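Local structure of DNA repair and telomere maintenance protein nbs1 (Schizosaccharomyces pombe, 3HUF) at residues A[167-170]-A[174-177]. The protein acts as the phosphoprotein-binding adaptor of the MRN complex in DNA double-strand break repair, here through its N-terminal FHA and tandem BRCT domains. Residues are numbered along the deposited sequence; the frame is centred on the assembly and turned at random.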
ATOM      1  N   TYR A 167     -10.765  -9.971  -4.441  1.00 35.95           N
ATOM      2  CA  TYR A 167      -9.373 -10.356  -4.430  1.00 36.44           C
ATOM      3  C   TYR A 167      -8.572  -9.609  -3.374  1.00 37.05           C
ATOM      4  O   TYR A 167      -7.834 -10.236  -2.616  1.00 37.07           O
ATOM      5  CB  TYR A 167      -8.750 -10.170  -5.812  1.00 35.98           C
ATOM      6  CG  TYR A 167      -7.368 -10.774  -5.921  1.00 37.06           C
ATOM      7  CD1 TYR A 167      -7.115 -12.084  -5.488  1.00 35.63           C
ATOM      8  CD2 TYR A 167      -6.310 -10.046  -6.464  1.00 37.09           C
ATOM      9  CE1 TYR A 167      -5.852 -12.646  -5.588  1.00 35.78           C
ATOM     10  CE2 TYR A 167      -5.045 -10.604  -6.577  1.00 37.09           C
ATOM     11  CZ  TYR A 167      -4.819 -11.893  -6.143  1.00 36.50           C
ATOM     12  OH  TYR A 167      -3.548 -12.408  -6.244  1.00 37.63           O
ATOM     13  N   ALA A 168      -8.749  -8.281  -3.304  1.00 37.56           N
ATOM     14  CA  ALA A 168      -8.096  -7.473  -2.285  1.00 37.74           C
ATOM     15  C   ALA A 168      -8.463  -7.937  -0.880  1.00 38.17           C
ATOM     16  O   ALA A 168      -7.594  -8.073  -0.017  1.00 38.04           O
ATOM     17  CB  ALA A 168      -8.440  -6.022  -2.456  1.00 37.73           C
ATOM     18  N   PHE A 169      -9.752  -8.175  -0.652  1.00 38.11           N
ATOM     19  CA  PHE A 169     -10.222  -8.690   0.631  1.00 38.18           C
ATOM     20  C   PHE A 169      -9.504  -9.980   1.040  1.00 38.94           C
ATOM     21  O   PHE A 169      -9.056 -10.134   2.183  1.00 38.75           O
ATOM     22  CB  PHE A 169     -11.726  -8.958   0.544  1.00 37.50           C
ATOM     23  CG  PHE A 169     -12.352  -9.286   1.851  1.00 36.45           C
ATOM     24  CD1 PHE A 169     -12.568  -8.293   2.796  1.00 35.45           C
ATOM     25  CD2 PHE A 169     -12.738 -10.591   2.145  1.00 36.31           C
ATOM     26  CE1 PHE A 169     -13.161  -8.587   4.007  1.00 34.77           C
ATOM     27  CE2 PHE A 169     -13.332 -10.887   3.350  1.00 36.17           C
ATOM     28  CZ  PHE A 169     -13.540  -9.890   4.284  1.00 35.66           C
ATOM     29  N   LEU A 170      -9.408 -10.908   0.090  1.00 39.86           N
ATOM     30  CA  LEU A 170      -8.835 -12.220   0.346  1.00 40.05           C
ATOM     31  C   LEU A 170      -7.331 -12.212   0.593  1.00 40.88           C
ATOM     32  O   LEU A 170      -6.855 -12.957   1.449  1.00 40.97           O
ATOM     33  CB  LEU A 170      -9.187 -13.187  -0.781  1.00 40.02           C
ATOM     34  CG  LEU A 170     -10.621 -13.710  -0.709  1.00 39.62           C
ATOM     35  CD1 LEU A 170     -11.001 -14.335  -2.024  1.00 38.60           C
ATOM     36  CD2 LEU A 170     -10.745 -14.717   0.412  1.00 38.67           C
ATOM     37  N   VAL A 174      -5.960  -3.792   2.808  1.00 38.28           N
ATOM     38  CA  VAL A 174      -6.873  -2.874   3.480  1.00 37.37           C
ATOM     39  C   VAL A 174      -7.779  -2.213   2.431  1.00 36.92           C
ATOM     40  O   VAL A 174      -7.313  -1.594   1.488  1.00 35.77           O
ATOM     41  CB  VAL A 174      -6.079  -1.798   4.282  1.00 37.44           C
ATOM     42  CG1 VAL A 174      -7.028  -0.832   4.998  1.00 37.81           C
ATOM     43  CG2 VAL A 174      -5.145  -2.463   5.289  1.00 35.72           C
ATOM     44  N   ILE A 175      -9.093  -2.362   2.588  1.00 37.12           N
ATOM     45  CA  ILE A 175     -10.012  -1.816   1.607  1.00 36.20           C
ATOM     46  C   ILE A 175     -10.491  -0.450   2.063  1.00 37.00           C
ATOM     47  O   ILE A 175     -10.958  -0.273   3.174  1.00 36.81           O
ATOM     48  CB  ILE A 175     -11.185  -2.790   1.325  1.00 36.79           C
ATOM     49  CG1 ILE A 175     -10.646  -4.082   0.678  1.00 35.31           C
ATOM     50  CG2 ILE A 175     -12.263  -2.115   0.447  1.00 34.53           C
ATOM     51  CD1 ILE A 175     -11.684  -5.162   0.600  1.00 36.60           C
ATOM     52  N   ILE A 176     -10.334   0.546   1.209  1.00 37.37           N
ATOM     53  CA  ILE A 176     -10.743   1.880   1.592  1.00 38.21           C
ATOM     54  C   ILE A 176     -11.740   2.398   0.577  1.00 38.36           C
ATOM     55  O   ILE A 176     -12.045   1.716  -0.412  1.00 37.93           O
ATOM     56  CB  ILE A 176      -9.519   2.826   1.690  1.00 38.08           C
ATOM     57  CG1 ILE A 176      -8.699   2.772   0.396  1.00 37.78           C
ATOM     58  CG2 ILE A 176      -8.674   2.467   2.912  1.00 37.34           C
ATOM     59  CD1 ILE A 176      -7.498   3.699   0.386  1.00 37.64           C
ATOM     60  N   ASP A 177     -12.228   3.606   0.810  1.00 39.11           N
ATOM     61  CA  ASP A 177     -13.050   4.260  -0.176  1.00 39.80           C
ATOM     62  C   ASP A 177     -12.769   5.746  -0.257  1.00 40.43           C
ATOM     63  O   ASP A 177     -11.837   6.252   0.364  1.00 39.52           O
ATOM     64  CB  ASP A 177     -14.547   3.963   0.038  1.00 40.02           C
ATOM     65  CG  ASP A 177     -15.096   4.492   1.361  1.00 41.51           C
ATOM     66  OD1 ASP A 177     -16.227   4.105   1.683  1.00 43.97           O
ATOM     67  OD2 ASP A 177     -14.455   5.296   2.080  1.00 43.28           O
TER
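Ile175 reaches from strand 174-176 to the side of helix 163-170 and meets Ala168 and Phe169. Its CB points at the helix. With chi1 at -65°, CG1 lies anti to the carbonyl carbon. CG1 of Ile175 lies 4.3 Å from the methyl CB of Ala168. An extended chi2 of 170° then carries CD1 on to Phe169. There CD1 of Ile175 lies 3.8 Å from both N and CB of Phe169. It also touches the ring at its edge, in the ring plane, with CD1 of Ile175 3.9 Å from CD1 of Phe169. The two side chains cross at about a right angle. Phe215 meets the same ring with its plane inclined, and Phe205 of helix 198-209 touches Ile175.

Helix and strand belong to the beta-alpha-beta unit of strand 150-152, helix 163-170 and strand 174-176 in the first BRCT domain. Strand 174-176 is an outermost strand of the parallel sheet and bonds through its backbone to Phe151. The side-chain contacts are apolar and all three residues are buried. The helix therefore packs against the sheet at this strand by van der Waals contact and probably exclusion of water, without a directional polar bond between these two segments.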